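PDB 2HX1: predicted sugar phosphatases of the HAD superfamily from Cytophaga hutchinsonii, which is predicted to hydrolyse phosphate esters, possibly of sugars, as a magnesium-binding phosphatase of the haloacid dehalogenase superfamily. Local coordinates for residues S128-V133 and V154-K159; H148-T153 and G185-M190; N110-D115 and A135-D140. All blocks are in the same frame, centred on the assembly; numbering follows the deposited sequence.

Contact 1: residues S128-V133 and V154-K159; sequences SNIGEV and VNLLRK
Ile130 swings CG1 to the side opposite its amide nitrogen (chi1 -166°), and CD1 continues almost straight on, so an extended arm reaches across to Leu156, whose own first torsion (chi1 176°) lets CD1 come out to meet it. The two side chains run in opposite directions and slide past one another: Ile130 CG1 lies 3.7 Å from Leu156 CD1, and the terminal Ile130 CD1 is 3.8 Å from that same Leu156 CD1. One methyl of the leucine thus rests against the side of the isoleucine arm. Val133 adds a looser touch, its CG1 4.2 Å from Leu156 CD1. Lys159, nearly one helical turn on, crosses Ile130 at about a right angle: its aliphatic stem passes the isoleucine tip with CD 3.9 Å from Ile130 CD1.

What is joined here is the turn leading into strand 133-138, together with that strand's first residue, and the last turns of helix 146-159. The helix follows this strand in the chain and leads on to strand 164-167, a beta-alpha-beta crossover in the parallel five-stranded sheet. The turn holds its shape through backbone bonds, Glu132 N to Asn129 O at 2.9 Å and Val133 N to Ile130 O at 3.0 Å. Val133 also packs on Ile99 and Ala101 of the neighbouring strand 98-103, and Leu156 and Val133 are both buried, whereas Ile130 and Lys159 remain partly exposed. The lysine has two characters: its methylenes serve the apolar patch, while the extended chain carries NZ to a salt bridge with Asp179 of a second subunit. Asn155 OD1 accepts from Val180 N of that subunit, and Arg158 NH1 donates to Thr178 O there.

Contact 2: residues H148-T153 and G185-M190; sequences HDLNKT and GGVATM
Leu150 of helix 146-159 divides its two methyls between Val187 and Met190, about one turn apart on helix 184-195. The result is a small apolar seam between two helices of the domain built on the parallel five-stranded sheet. That domain is inserted between the third and fourth strands, in chain order, of the six-stranded HAD core sheet, and is probably a C2-type cap.

The contacts across the seam are wholly van der Waals. Leu150 CD2 meets Val187 CG1 at 3.8 Å, and Leu150 CD1 lies 4.0 Å from the CE methyl of Met190, which is present as selenomethionine. Both partners cross the leucine at a slant. The selenomethionine runs straight out to SE and then bends sharply, chi3 -19°, which swings CE back to the leucine. All three side chains are buried. Val187 also packs on Leu138 of strand 133-138, and Leu150 on Leu103 of strand 98-103, so the seam sits over the sheet. A second subunit also packs here, its Trp146 on Leu150 and its Ile194 on Met190, so two of the three residues of the seam also take part in the subunit interface.

No hydrogen bond links the two segments. Within helix 146-159 the hydroxyl of Thr153 folds back onto the preceding turn, so the carbonyl of Asp149 accepts twice, from Thr153 N and from Thr153 OG1; the hydroxyl sits 2.7 Å from Asp149 O at a C=O...OG1 angle of 158°, tilted 20° from the carbonyl plane.

Contact 3: residues N110-D115 and A135-D140; sequences NYLVSD and ALVLLD. With EDO (1,2-ethanediol), chain N.
A single methyl of Leu112 carries the tight part of this contact: its CD1 lies 3.7 Å from Leu139 CD2 and 4.1 Å from Val137 CG2. In both pairs the side chains reach toward each other and meet tip to tip, so the leucine arrives end-on at two residues, next but one in sequence, whose side chains both point to the loop. Val137 offers CG2, the branch lodged between its backbone N and carbonyl carbon, while CG1 takes the place beside N (chi1 -61°). The three residues are buried. Ile91 of helix 83-94 touches both Leu112 and Val137, and Tyr102 of strand 98-103 lies against Val137 and Leu139, filling in the core around the methyl cluster.

Strand 133-138 is the middle strand of the parallel five-stranded sheet of what is probably the C2-type cap of this HAD protein, with helices on both faces. Val137 looks to the face covered by helix 83-94, where Leu112 lies; Leu138 packs on helix 184-195 across the sheet. Segment 110-115 belongs to the connection from helix 106-110 to strand 117-121, outermost in the sheet within this chain. It enters through a type I beta turn running from Asn110 to Val113 and closed by the bond from Val113 N to Asn110 O at 3.1 Å.

The polar side is much looser. Beyond the strand's end, Asp140 is partly exposed, and its OD1 accepts from Glu142 N and, over 3.2 Å, from O2 of a 1,2-ethanediol, probably a leftover of the crystallisation liquor, which also bonds to Tyr173 OH.

Strand 133-138 and helix 146-159 tie the three contacts together. Contacts 1 and 2 share the helix, using successive parts of it with centres about 14 Å apart, and both border the second subunit; contact 3 lies about 16 Å from each and touches no other chain. Leu136 bridges them, its CD2 packing 3.4 Å from Thr153 CG2 of contact 2 and 3.9 Å from Leu157 CD1 of contact 1. The magnesium ion, at Asp20, Phe22 and Asp233, lies by the six-stranded sheet, just after strands 16-19 and 228-232, not by the five-stranded sheet of these contacts. A buffer molecule, EPE, sits about 10 Å from the side chains of Val187 and Leu139.

Contact 1: residues S128-V133 and V154-K159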
loop_
_atom_site.group_PDB
_atom_site.type_symbol
_atom_site.label_atom_id
_atom_site.label_comp_id
_atom_site.label_asym_id
_atom_site.label_seq_id
_atom_site.Cartn_x
_atom_site.Cartn_y
_atom_site.Cartn_z
ATOM N N SER A 128 11.601 -33.391 3.815
ATOM C CA SER A 128 11.707 -34.644 3.072
ATOM C C SER A 128 11.175 -34.536 1.647
ATOM O O SER A 128 11.605 -35.301 0.800
ATOM C CB SER A 128 10.978 -35.809 3.770
ATOM O OG SER A 128 9.650 -36.000 3.250
ATOM N N ASN A 129 10.250 -33.602 1.379
ATOM C CA ASN A 129 9.682 -33.447 0.011
ATOM C C ASN A 129 9.643 -32.013 -0.558
ATOM O O ASN A 129 9.211 -31.809 -1.709
ATOM C CB ASN A 129 8.269 -34.088 -0.079
ATOM C CG ASN A 129 7.283 -33.491 0.916
ATOM O OD1 ASN A 129 7.561 -32.453 1.510
ATOM N ND2 ASN A 129 6.122 -34.151 1.112
ATOM N N ILE A 130 10.099 -31.028 0.206
ATOM C CA ILE A 130 9.995 -29.648 -0.231
ATOM C C ILE A 130 10.713 -29.424 -1.552
ATOM O O ILE A 130 10.313 -28.599 -2.356
ATOM C CB ILE A 130 10.496 -28.671 0.857
ATOM C CG1 ILE A 130 10.066 -27.240 0.525
ATOM C CG2 ILE A 130 12.035 -28.733 1.005
ATOM C CD1 ILE A 130 10.332 -26.234 1.633
ATOM N N GLY A 131 11.774 -30.182 -1.803
ATOM C CA GLY A 131 12.570 -29.978 -3.022
ATOM C C GLY A 131 11.841 -30.370 -4.287
ATOM O O GLY A 131 12.296 -30.081 -5.410
ATOM N N GLU A 132 10.713 -31.041 -4.108
ATOM C CA GLU A 132 9.899 -31.467 -5.220
ATOM C C GLU A 132 8.669 -30.585 -5.409
ATOM O O GLU A 132 7.920 -30.795 -6.353
ATOM C CB GLU A 132 9.484 -32.918 -4.989
ATOM C CG GLU A 132 10.524 -33.917 -5.465
ATOM C CD GLU A 132 10.447 -34.135 -6.983
ATOM O OE1 GLU A 132 9.483 -34.814 -7.458
ATOM O OE2 GLU A 132 11.360 -33.623 -7.683
ATOM N N VAL A 133 8.451 -29.603 -4.531
ATOM C CA VAL A 133 7.268 -28.759 -4.645
ATOM C C VAL A 133 7.534 -27.702 -5.699
ATOM O O VAL A 133 8.391 -26.849 -5.524
ATOM C CB VAL A 133 6.868 -28.074 -3.331
ATOM C CG1 VAL A 133 5.702 -27.102 -3.567
ATOM C CG2 VAL A 133 6.481 -29.072 -2.279
ATOM N N VAL A 154 4.374 -19.236 4.287
ATOM C CA VAL A 154 5.387 -18.185 4.296
ATOM C C VAL A 154 6.769 -18.808 4.092
ATOM O O VAL A 154 7.526 -18.379 3.214
ATOM C CB VAL A 154 5.308 -17.288 5.571
ATOM C CG1 VAL A 154 6.590 -16.445 5.801
ATOM C CG2 VAL A 154 4.114 -16.375 5.484
ATOM N N ASN A 155 7.092 -19.843 4.868
ATOM C CA ASN A 155 8.398 -20.455 4.758
ATOM C C ASN A 155 8.625 -21.213 3.435
ATOM O O ASN A 155 9.732 -21.202 2.897
ATOM C CB ASN A 155 8.637 -21.358 5.944
ATOM C CG ASN A 155 8.873 -20.570 7.214
ATOM O OD1 ASN A 155 9.797 -19.748 7.273
ATOM N ND2 ASN A 155 8.021 -20.784 8.217
ATOM N N LEU A 156 7.566 -21.842 2.915
ATOM C CA LEU A 156 7.641 -22.544 1.638
ATOM C C LEU A 156 8.049 -21.597 0.528
ATOM O O LEU A 156 8.898 -21.931 -0.309
ATOM C CB LEU A 156 6.287 -23.145 1.293
ATOM C CG LEU A 156 6.178 -23.828 -0.070
ATOM C CD1 LEU A 156 7.207 -24.980 -0.208
ATOM C CD2 LEU A 156 4.747 -24.314 -0.218
ATOM N N LEU A 157 7.437 -20.418 0.527
ATOM C CA LEU A 157 7.673 -19.429 -0.511
ATOM C C LEU A 157 9.002 -18.673 -0.338
ATOM O O LEU A 157 9.541 -18.124 -1.294
ATOM C CB LEU A 157 6.504 -18.434 -0.535
ATOM C CG LEU A 157 5.173 -19.019 -1.012
ATOM C CD1 LEU A 157 4.087 -17.947 -0.948
ATOM C CD2 LEU A 157 5.314 -19.645 -2.423
ATOM N N ARG A 158 9.476 -18.578 0.901
ATOM C CA ARG A 158 10.815 -18.076 1.177
ATOM C C ARG A 158 11.868 -19.063 0.685
ATOM O O ARG A 158 12.964 -18.649 0.331
ATOM C CB ARG A 158 11.014 -17.858 2.676
ATOM C CG ARG A 158 10.277 -16.603 3.231
ATOM C CD ARG A 158 10.350 -16.455 4.766
ATOM N NE ARG A 158 11.736 -16.250 5.220
ATOM C CZ ARG A 158 12.536 -17.211 5.684
ATOM N NH1 ARG A 158 12.106 -18.479 5.811
ATOM N NH2 ARG A 158 13.789 -16.905 6.021
ATOM N N LYS A 159 11.541 -20.359 0.663
ATOM C CA LYS A 159 12.511 -21.399 0.336
ATOM C C LYS A 159 12.416 -21.924 -1.076
ATOM O O LYS A 159 13.382 -22.515 -1.567
ATOM C CB LYS A 159 12.375 -22.594 1.274
ATOM C CG LYS A 159 12.707 -22.314 2.730
ATOM C CD LYS A 159 12.239 -23.469 3.568
ATOM C CE LYS A 159 12.754 -23.400 4.981
ATOM N NZ LYS A 159 12.118 -24.477 5.821
#

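Contact 2: residues H148-T153 and G185-M190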
loop_
_atom_site.group_PDB
_atom_site.type_symbol
_atom_site.label_atom_id
_atom_site.label_comp_id
_atom_site.label_asym_id
_atom_site.label_seq_id
_atom_site.Cartn_x
_atom_site.Cartn_y
_atom_site.Cartn_z
ATOM N N HIS A 148 -0.656 -23.193 11.768
ATOM C CA HIS A 148 0.348 -24.102 11.225
ATOM C C HIS A 148 0.719 -23.802 9.782
ATOM O O HIS A 148 1.887 -23.614 9.430
ATOM C CB HIS A 148 -0.122 -25.557 11.347
ATOM C CG HIS A 148 -0.181 -26.050 12.759
ATOM N ND1 HIS A 148 -0.961 -27.125 13.142
ATOM C CD2 HIS A 148 0.434 -25.607 13.884
ATOM C CE1 HIS A 148 -0.824 -27.317 14.442
ATOM N NE2 HIS A 148 0.008 -26.403 14.919
ATOM N N ASP A 149 -0.291 -23.693 8.938
ATOM C CA ASP A 149 -0.070 -23.722 7.483
ATOM C C ASP A 149 0.096 -22.387 6.807
ATOM O O ASP A 149 0.682 -22.331 5.733
ATOM C CB ASP A 149 -1.160 -24.563 6.842
ATOM C CG ASP A 149 -1.087 -26.012 7.301
ATOM O OD1 ASP A 149 -0.043 -26.364 7.913
ATOM O OD2 ASP A 149 -2.033 -26.794 7.044
ATOM N N LEU A 150 -0.366 -21.299 7.417
ATOM C CA LEU A 150 0.023 -19.967 6.935
ATOM C C LEU A 150 1.497 -19.690 7.195
ATOM O O LEU A 150 2.212 -19.150 6.337
ATOM C CB LEU A 150 -0.815 -18.861 7.577
ATOM C CG LEU A 150 -2.285 -18.991 7.157
ATOM C CD1 LEU A 150 -3.089 -17.873 7.712
ATOM C CD2 LEU A 150 -2.438 -19.082 5.617
ATOM N N ASN A 151 1.933 -20.027 8.402
ATOM C CA ASN A 151 3.353 -20.050 8.713
ATOM C C ASN A 151 4.135 -20.936 7.768
ATOM O O ASN A 151 5.149 -20.484 7.210
ATOM C CB ASN A 151 3.602 -20.431 10.165
ATOM C CG ASN A 151 3.500 -19.247 11.096
ATOM O OD1 ASN A 151 4.299 -18.307 10.995
ATOM N ND2 ASN A 151 2.541 -19.290 12.029
ATOM N N LYS A 152 3.683 -22.168 7.537
ATOM C CA LYS A 152 4.422 -23.050 6.600
ATOM C C LYS A 152 4.442 -22.474 5.176
ATOM O O LYS A 152 5.413 -22.629 4.482
ATOM C CB LYS A 152 3.823 -24.472 6.529
ATOM C CG LYS A 152 4.252 -25.428 7.637
ATOM C CD LYS A 152 3.745 -26.891 7.379
ATOM C CE LYS A 152 4.851 -27.939 7.683
ATOM N NZ LYS A 152 4.375 -29.357 7.899
ATOM N N THR A 153 3.363 -21.817 4.742
ATOM C CA THR A 153 3.313 -21.229 3.390
ATOM C C THR A 153 4.288 -20.061 3.253
ATOM O O THR A 153 5.007 -19.935 2.250
ATOM C CB THR A 153 1.896 -20.750 3.053
ATOM O OG1 THR A 153 1.028 -21.876 3.089
ATOM C CG2 THR A 153 1.822 -20.107 1.655
ATOM N N GLY A 185 -8.991 -15.511 -1.526
ATOM C CA GLY A 185 -8.289 -14.336 -2.042
ATOM C C GLY A 185 -7.798 -13.469 -0.928
ATOM O O GLY A 185 -6.746 -12.834 -1.026
ATOM N N GLY A 186 -8.563 -13.433 0.147
ATOM C CA GLY A 186 -8.197 -12.665 1.335
ATOM C C GLY A 186 -7.042 -13.311 2.058
ATOM O O GLY A 186 -6.168 -12.630 2.548
ATOM N N VAL A 187 -7.031 -14.634 2.112
ATOM C CA VAL A 187 -5.885 -15.350 2.657
ATOM C C VAL A 187 -4.602 -15.012 1.875
ATOM O O VAL A 187 -3.547 -14.813 2.470
ATOM C CB VAL A 187 -6.136 -16.875 2.684
ATOM C CG1 VAL A 187 -4.862 -17.667 3.089
ATOM C CG2 VAL A 187 -7.260 -17.178 3.627
ATOM N N ALA A 188 -4.684 -14.979 0.543
ATOM C CA ALA A 188 -3.549 -14.570 -0.276
ATOM C C ALA A 188 -3.158 -13.147 0.084
ATOM O O ALA A 188 -1.984 -12.869 0.263
ATOM C CB ALA A 188 -3.890 -14.689 -1.784
ATOM N N THR A 189 -4.146 -12.252 0.191
ATOM C CA THR A 189 -3.893 -10.857 0.539
ATOM C C THR A 189 -3.112 -10.744 1.860
ATOM O O THR A 189 -2.185 -9.928 1.980
ATOM C CB THR A 189 -5.222 -10.058 0.620
ATOM O OG1 THR A 189 -5.820 -9.986 -0.684
ATOM C CG2 THR A 189 -4.988 -8.653 1.140
HETATM N N MSE A 190 -3.500 -11.563 2.842
HETATM C CA MSE A 190 -2.858 -11.579 4.156
HETATM C C MSE A 190 -1.451 -12.064 4.062
HETATM O O MSE A 190 -0.562 -11.514 4.696
HETATM C CB MSE A 190 -3.612 -12.510 5.083
HETATM C CG MSE A 190 -4.940 -11.939 5.513
HETATM SE SE MSE A 190 -5.962 -13.143 6.663
HETATM C CE MSE A 190 -5.233 -14.817 6.399
#

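Contact 3: residues N110-D115 and A135-D140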
loop_
_atom_site.group_PDB
_atom_site.type_symbol
_atom_site.label_atom_id
_atom_site.label_comp_id
_atom_site.label_asym_id
_atom_site.label_seq_id
_atom_site.Cartn_x
_atom_site.Cartn_y
_atom_site.Cartn_z
ATOM N N ASN A 110 -9.216 -31.853 -5.940
ATOM C CA ASN A 110 -9.502 -32.981 -6.852
ATOM C C ASN A 110 -9.537 -32.618 -8.343
ATOM O O ASN A 110 -8.972 -33.320 -9.197
ATOM C CB ASN A 110 -10.827 -33.653 -6.447
ATOM C CG ASN A 110 -10.654 -34.709 -5.334
ATOM O OD1 ASN A 110 -9.537 -35.188 -5.051
ATOM N ND2 ASN A 110 -11.777 -35.092 -4.716
ATOM N N TYR A 111 -10.185 -31.504 -8.645
ATOM C CA TYR A 111 -10.256 -30.982 -10.010
ATOM C C TYR A 111 -8.880 -30.757 -10.645
ATOM O O TYR A 111 -8.747 -30.824 -11.871
ATOM C CB TYR A 111 -10.995 -29.641 -9.994
ATOM C CG TYR A 111 -11.193 -28.946 -11.338
ATOM C CD1 TYR A 111 -11.728 -29.632 -12.452
ATOM C CD2 TYR A 111 -10.921 -27.584 -11.476
ATOM C CE1 TYR A 111 -11.948 -28.970 -13.692
ATOM C CE2 TYR A 111 -11.145 -26.912 -12.694
ATOM C CZ TYR A 111 -11.640 -27.607 -13.799
ATOM O OH TYR A 111 -11.846 -26.918 -14.979
ATOM N N LEU A 112 -7.864 -30.457 -9.835
ATOM C CA LEU A 112 -6.539 -30.130 -10.412
ATOM C C LEU A 112 -5.648 -31.361 -10.568
ATOM O O LEU A 112 -4.601 -31.285 -11.229
ATOM C CB LEU A 112 -5.834 -29.039 -9.596
ATOM C CG LEU A 112 -6.464 -27.639 -9.600
ATOM C CD1 LEU A 112 -5.700 -26.729 -8.631
ATOM C CD2 LEU A 112 -6.456 -27.040 -10.985
ATOM N N VAL A 113 -6.066 -32.486 -9.990
ATOM C CA VAL A 113 -5.331 -33.758 -10.124
ATOM C C VAL A 113 -5.050 -34.065 -11.609
ATOM O O VAL A 113 -5.912 -33.863 -12.481
ATOM C CB VAL A 113 -6.144 -34.894 -9.438
ATOM C CG1 VAL A 113 -5.681 -36.277 -9.851
ATOM C CG2 VAL A 113 -6.087 -34.716 -7.920
ATOM N N SER A 114 -3.826 -34.501 -11.902
ATOM C CA SER A 114 -3.441 -34.832 -13.279
ATOM C C SER A 114 -2.205 -35.739 -13.318
ATOM O O SER A 114 -1.594 -36.018 -12.278
ATOM C CB SER A 114 -3.200 -33.548 -14.086
ATOM O OG SER A 114 -2.102 -32.827 -13.575
ATOM N N ASP A 115 -1.863 -36.199 -14.524
ATOM C CA ASP A 115 -0.693 -37.059 -14.733
ATOM C C ASP A 115 0.622 -36.286 -14.571
ATOM O O ASP A 115 0.771 -35.160 -15.081
ATOM C CB ASP A 115 -0.752 -37.726 -16.113
ATOM C CG ASP A 115 -1.709 -38.914 -16.151
ATOM O OD1 ASP A 115 -1.536 -39.852 -15.337
ATOM O OD2 ASP A 115 -2.626 -38.914 -17.002
ATOM N N ALA A 135 4.897 -25.820 -7.284
ATOM C CA ALA A 135 3.902 -24.744 -7.283
ATOM C C ALA A 135 3.081 -24.793 -6.003
ATOM O O ALA A 135 2.991 -25.830 -5.321
ATOM C CB ALA A 135 2.959 -24.809 -8.545
ATOM N N LEU A 136 2.470 -23.664 -5.693
ATOM C CA LEU A 136 1.536 -23.556 -4.581
ATOM C C LEU A 136 0.227 -23.010 -5.124
ATOM O O LEU A 136 0.237 -21.983 -5.800
ATOM C CB LEU A 136 2.087 -22.593 -3.526
ATOM C CG LEU A 136 1.107 -22.124 -2.448
ATOM C CD1 LEU A 136 0.730 -23.321 -1.555
ATOM C CD2 LEU A 136 1.710 -20.973 -1.642
ATOM N N VAL A 137 -0.888 -23.668 -4.819
ATOM C CA VAL A 137 -2.220 -23.097 -5.129
ATOM C C VAL A 137 -3.070 -22.870 -3.897
ATOM O O VAL A 137 -3.151 -23.727 -3.025
ATOM C CB VAL A 137 -2.974 -23.953 -6.148
ATOM C CG1 VAL A 137 -2.184 -23.989 -7.398
ATOM C CG2 VAL A 137 -3.175 -25.386 -5.638
ATOM N N LEU A 138 -3.686 -21.697 -3.820
ATOM C CA LEU A 138 -4.666 -21.368 -2.780
ATOM C C LEU A 138 -6.094 -21.584 -3.339
ATOM O O LEU A 138 -6.480 -20.975 -4.336
ATOM C CB LEU A 138 -4.447 -19.931 -2.272
ATOM C CG LEU A 138 -3.618 -19.812 -0.984
ATOM C CD1 LEU A 138 -2.339 -20.626 -1.144
ATOM C CD2 LEU A 138 -3.309 -18.365 -0.650
ATOM N N LEU A 139 -6.845 -22.509 -2.732
ATOM C CA LEU A 139 -8.116 -22.997 -3.328
ATOM C C LEU A 139 -9.357 -22.721 -2.468
ATOM O O LEU A 139 -10.448 -22.482 -3.010
ATOM C CB LEU A 139 -8.055 -24.508 -3.594
ATOM C CG LEU A 139 -6.993 -25.010 -4.576
ATOM C CD1 LEU A 139 -6.900 -26.499 -4.445
ATOM C CD2 LEU A 139 -7.348 -24.617 -6.019
ATOM N N ASP A 140 -9.198 -22.808 -1.152
ATOM C CA ASP A 140 -10.326 -22.690 -0.221
ATOM C C ASP A 140 -9.790 -22.186 1.136
ATOM O O ASP A 140 -8.703 -22.533 1.534
ATOM C CB ASP A 140 -11.025 -24.051 -0.088
ATOM C CG ASP A 140 -12.435 -23.952 0.476
ATOM O OD1 ASP A 140 -12.586 -23.542 1.633
ATOM O OD2 ASP A 140 -13.407 -24.316 -0.223
HETATM C C1 EDO N . -17.558 -22.834 2.695
HETATM O O1 EDO N . -17.612 -21.454 3.087
HETATM C C2 EDO N . -16.404 -23.047 1.730
HETATM O O2 EDO N . -15.426 -21.994 1.848
#